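Local coordinates for protein phytanoyl-CoA dioxygenase (Streptomyces malaysiense, PDB 6ZYL) that catalyses the beta-hydroxylation of thioholgamide as a non-heme monooxygenase, probably with iron and 2-oxoglutarate as in its dioxygenase relatives, at residues Ala71-Ala74 with Ala75-Lys78; Phe279-Ala282 with Val283-Gln287. All blocks are in the same frame, centred on the assembly; numbering follows the deposited sequence.

Contact 1: Ala71-Ala74 with Ala75-Lys78; sequences ARYA and AFPK
Tyr73 and Phe76 form an offset edge-to-face aromatic pair across a turn. The turn lies where helix 68-72 ends and the loop toward helix 84-90 begins. Tyr73 is the first residue to leave helical backbone angles. The edge of its ring points at one face of Phe76. The centroids are 5.4 Å apart and the planes meet at 65°. The CD1 side of the tyrosine does the touching, with Tyr73 CD1 3.9 Å from Phe76 CZ. Phe76 CG sits between its own backbone N and carbonyl carbon (chi1 76°). This rotation folds the ring back toward the helix end. The same Tyr73 edge also meets the backbone: Phe76 O lies near the ring plane, 3.6 Å from Tyr73 CD1.

The peptide bond before Pro77 is cis. Pro77 CD lies 4.3 Å from Tyr73 CD1. No direct hydrogen bond joins the two halves of the turn. One water bridges them, donating to Arg72 O (3.0 Å) and accepting from Ala75 N (3.0 Å). The water thus links the last helical residue to the loop. Within 71-74, a weak bond of 3.4 Å runs from Ala74 N to Ala71 O.

The turn has partners in three neighbouring elements. Ala74 O bonds to the Tyr59 hydroxyl on helix 46-66. Ala75 and Pro77 make backbone hydrogen bonds to Leu114 and Thr112 of strand 107-117, in the main sheet of the double-stranded beta-helix core expected for the PhyH family. Tyr73 packs on helix 273-295.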
loop_
_atom_site.group_PDB
_atom_site.type_symbol
_atom_site.label_atom_id
_atom_site.label_comp_id
_atom_site.label_asym_id
_atom_site.label_seq_id
_atom_site.Cartn_x
_atom_site.Cartn_y
_atom_site.Cartn_z
ATOM N N ALA A 71 3.981 -4.928 17.794
ATOM C CA ALA A 71 2.584 -4.547 17.969
ATOM C C ALA A 71 2.348 -3.117 17.505
ATOM O O ALA A 71 1.339 -2.824 16.854
ATOM C CB ALA A 71 2.175 -4.706 19.434
ATOM N N ARG A 72 3.272 -2.212 17.828
ATOM C CA ARG A 72 3.095 -0.814 17.449
ATOM C C ARG A 72 3.120 -0.642 15.935
ATOM O O ARG A 72 2.389 0.192 15.387
ATOM C CB ARG A 72 4.177 0.044 18.104
ATOM C CG ARG A 72 4.154 1.494 17.664
ATOM C CD ARG A 72 4.930 2.404 18.617
ATOM N NE ARG A 72 4.931 3.775 18.114
ATOM C CZ ARG A 72 3.959 4.656 18.337
ATOM N NH1 ARG A 72 2.908 4.320 19.074
ATOM N NH2 ARG A 72 4.042 5.878 17.825
ATOM N N TYR A 73 3.947 -1.421 15.242
ATOM C CA TYR A 73 4.098 -1.336 13.794
ATOM C C TYR A 73 3.529 -2.573 13.108
ATOM O O TYR A 73 4.047 -3.046 12.095
ATOM C CB TYR A 73 5.565 -1.127 13.432
ATOM C CG TYR A 73 6.081 0.216 13.893
ATOM C CD1 TYR A 73 5.848 1.360 13.143
ATOM C CD2 TYR A 73 6.778 0.346 15.088
ATOM C CE1 TYR A 73 6.305 2.594 13.560
ATOM C CE2 TYR A 73 7.240 1.580 15.516
ATOM C CZ TYR A 73 6.998 2.699 14.746
ATOM O OH TYR A 73 7.450 3.929 15.157
ATOM N N ALA A 74 2.430 -3.096 13.654
ATOM C CA ALA A 74 1.828 -4.299 13.098
ATOM C C ALA A 74 1.266 -4.062 11.702
ATOM O O ALA A 74 1.301 -4.968 10.863
ATOM C CB ALA A 74 0.724 -4.809 14.027
ATOM N N ALA A 75 0.760 -2.861 11.427
ATOM C CA ALA A 75 0.027 -2.584 10.200
ATOM C C ALA A 75 0.829 -1.792 9.178
ATOM O O ALA A 75 0.317 -1.522 8.086
ATOM C CB ALA A 75 -1.266 -1.826 10.525
ATOM N N PHE A 76 2.058 -1.410 9.498
ATOM C CA PHE A 76 2.876 -0.597 8.604
ATOM C C PHE A 76 4.270 -0.448 9.210
ATOM O O PHE A 76 4.421 -0.600 10.422
ATOM C CB PHE A 76 2.255 0.783 8.405
ATOM C CG PHE A 76 2.460 1.699 9.576
ATOM C CD1 PHE A 76 1.633 1.613 10.681
ATOM C CD2 PHE A 76 3.488 2.629 9.583
ATOM C CE1 PHE A 76 1.814 2.441 11.767
ATOM C CE2 PHE A 76 3.677 3.462 10.671
ATOM C CZ PHE A 76 2.837 3.368 11.765
ATOM N N PRO A 77 5.313 -0.148 8.422
ATOM C CA PRO A 77 5.324 -0.046 6.963
ATOM C C PRO A 77 6.099 -1.167 6.285
ATOM O O PRO A 77 6.389 -1.074 5.088
ATOM C CB PRO A 77 6.017 1.297 6.727
ATOM C CG PRO A 77 7.047 1.359 7.869
ATOM C CD PRO A 77 6.519 0.469 9.010
ATOM N N LYS A 78 6.437 -2.210 7.039
ATOM C CA LYS A 78 7.316 -3.264 6.543
ATOM C C LYS A 78 6.811 -4.640 6.966
ATOM O O LYS A 78 7.572 -5.499 7.414
ATOM C CB LYS A 78 8.745 -3.046 7.040
ATOM C CG LYS A 78 9.343 -1.691 6.699
ATOM C CD LYS A 78 9.797 -1.633 5.247
ATOM C CE LYS A 78 10.383 -0.269 4.911
ATOM N NZ LYS A 78 11.086 -0.263 3.597
HETATM O O HOH W 1 0.409 -0.543 13.310
#

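Contact 2: Phe279-Ala282 with Val283-Gln287; sequences FYSA and VTRRQ
Residues 279-282 and 283-287 are successive turns of one alpha-helix, within helix 273-295. Each carbonyl from Phe279 to Ala282 accepts the amide four residues on. Val283 N to Phe279 O is 2.8 Å and nearly straight, with an N-H...O angle of 169°. Thr284 N to Tyr280 O, Arg285 N to Ser281 O and Arg286 N to Ala282 O are each 3.0 Å.

The side chains follow the same i to i+4 spacing. Val283 CG2 sits over one face of the Phe279 ring, above its centre, in a CH-pi contact. The methyl is 3.7 Å from the ring centroid and only 13° off the ring normal. Phe279 CG is anti to the backbone N (chi1 174°), which turns the ring along the helix to meet this methyl.

Thr284 bonds back to the previous turn. Thr284 OG1 donates to Tyr280 O at 2.7 Å. Thr284 N reaches the same oxygen from the opposite face of the carbonyl plane. Arg285, bent at chi3, turns its guanidinium back so that Ser281 O lies over one face, toward the rim, and NH1 lies near Ala282 CA.

Arg285 NE makes a salt bridge to Glu247. Arg286 NH2 makes one to Asp248 and a hydrogen bond to Trp110 O, and Arg286 also has a cation-pi contact with Trp110. Thr284 OG1 is thus held within its own helix, while the two arginines tie that helix to the sheet side.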
loop_
_atom_site.group_PDB
_atom_site.type_symbol
_atom_site.label_atom_id
_atom_site.label_comp_id
_atom_site.label_asym_id
_atom_site.label_seq_id
_atom_site.Cartn_x
_atom_site.Cartn_y
_atom_site.Cartn_z
ATOM N N PHE A 279 13.934 -5.844 10.454
ATOM C CA PHE A 279 12.679 -5.105 10.556
ATOM C C PHE A 279 12.850 -3.864 11.423
ATOM O O PHE A 279 12.514 -2.749 11.006
ATOM C CB PHE A 279 11.598 -6.039 11.114
ATOM C CG PHE A 279 10.289 -5.368 11.404
ATOM C CD1 PHE A 279 9.323 -5.249 10.419
ATOM C CD2 PHE A 279 10.014 -4.877 12.669
ATOM C CE1 PHE A 279 8.112 -4.639 10.687
ATOM C CE2 PHE A 279 8.807 -4.264 12.943
ATOM C CZ PHE A 279 7.854 -4.147 11.953
ATOM N N TYR A 280 13.385 -4.036 12.635
ATOM C CA TYR A 280 13.641 -2.889 13.501
ATOM C C TYR A 280 14.469 -1.834 12.776
ATOM O O TYR A 280 14.170 -0.636 12.837
ATOM C CB TYR A 280 14.364 -3.340 14.772
ATOM C CG TYR A 280 13.626 -4.377 15.585
ATOM C CD1 TYR A 280 12.238 -4.387 15.642
ATOM C CD2 TYR A 280 14.318 -5.343 16.301
ATOM C CE1 TYR A 280 11.561 -5.333 16.387
ATOM C CE2 TYR A 280 13.649 -6.294 17.050
ATOM C CZ TYR A 280 12.270 -6.283 17.090
ATOM O OH TYR A 280 11.600 -7.229 17.833
ATOM N N SER A 281 15.521 -2.269 12.081
ATOM C CA SER A 281 16.388 -1.329 11.378
ATOM C C SER A 281 15.637 -0.625 10.254
ATOM O O SER A 281 15.736 0.597 10.093
ATOM C CB SER A 281 17.612 -2.068 10.833
ATOM O OG SER A 281 18.527 -1.168 10.234
ATOM N N ALA A 282 14.874 -1.383 9.465
ATOM C CA ALA A 282 14.200 -0.795 8.311
ATOM C C ALA A 282 13.075 0.140 8.739
ATOM O O ALA A 282 12.880 1.200 8.132
ATOM C CB ALA A 282 13.662 -1.898 7.401
ATOM N N VAL A 283 12.322 -0.232 9.774
ATOM C CA VAL A 283 11.227 0.621 10.226
ATOM C C VAL A 283 11.774 1.885 10.873
ATOM O O VAL A 283 11.273 2.990 10.628
ATOM C CB VAL A 283 10.301 -0.150 11.184
ATOM C CG1 VAL A 283 9.225 0.775 11.742
ATOM C CG2 VAL A 283 9.673 -1.338 10.473
ATOM N N THR A 284 12.803 1.748 11.713
ATOM C CA THR A 284 13.440 2.924 12.297
ATOM C C THR A 284 13.896 3.886 11.206
ATOM O O THR A 284 13.668 5.097 11.288
ATOM C CB THR A 284 14.628 2.505 13.167
ATOM O OG1 THR A 284 14.173 1.704 14.265
ATOM C CG2 THR A 284 15.357 3.731 13.700
ATOM N N ARG A 285 14.546 3.350 10.170
ATOM C CA ARG A 285 14.992 4.173 9.050
ATOM C C ARG A 285 13.819 4.889 8.396
ATOM O O ARG A 285 13.885 6.092 8.118
ATOM C CB ARG A 285 15.722 3.287 8.041
ATOM C CG ARG A 285 16.218 3.976 6.788
ATOM C CD ARG A 285 16.879 2.949 5.855
ATOM N NE ARG A 285 17.994 2.268 6.510
ATOM C CZ ARG A 285 18.044 0.964 6.764
ATOM N NH1 ARG A 285 17.046 0.166 6.409
ATOM N NH2 ARG A 285 19.104 0.454 7.376
ATOM N N ARG A 286 12.727 4.163 8.147
ATOM C CA ARG A 286 11.594 4.765 7.454
ATOM C C ARG A 286 10.914 5.822 8.315
ATOM O O ARG A 286 10.585 6.908 7.828
ATOM C CB ARG A 286 10.590 3.686 7.050
ATOM C CG ARG A 286 9.316 4.234 6.422
ATOM C CD ARG A 286 9.611 5.039 5.161
ATOM N NE ARG A 286 10.413 4.275 4.207
ATOM C CZ ARG A 286 9.942 3.287 3.454
ATOM N NH1 ARG A 286 8.663 2.942 3.533
ATOM N NH2 ARG A 286 10.749 2.645 2.619
ATOM N N GLN A 287 10.680 5.519 9.594
ATOM C CA GLN A 287 9.976 6.471 10.446
ATOM C C GLN A 287 10.791 7.739 10.664
ATOM O O GLN A 287 10.215 8.820 10.834
ATOM C CB GLN A 287 9.621 5.814 11.780
ATOM C CG GLN A 287 8.613 4.671 11.646
ATOM C CD GLN A 287 7.411 5.030 10.779
ATOM O OE1 GLN A 287 7.243 4.503 9.677
ATOM N NE2 GLN A 287 6.575 5.936 11.270
#

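From the N terminus, contact 1 comes first, turning the chain out of helix 68-72 into a loop. Contact 2 follows about 200 residues later, near the C terminus, inside helix 273-295. The two are in series and neither nests nor crosses; each is local and closes no long loop. In space their centres are about 10 Å apart, and they touch. Tyr73 CE1 packs on Gln287 CG at 3.6 Å, and Pro77 also meets Gln287. Lys78 and Arg286 bring like charges close, but Glu264 pairs with Lys78 and Asp248 with Arg286. Lys78 NZ and Arg286 NH2 both bond to Trp110 O, so both contacts meet at strand 107-117 of the main sheet.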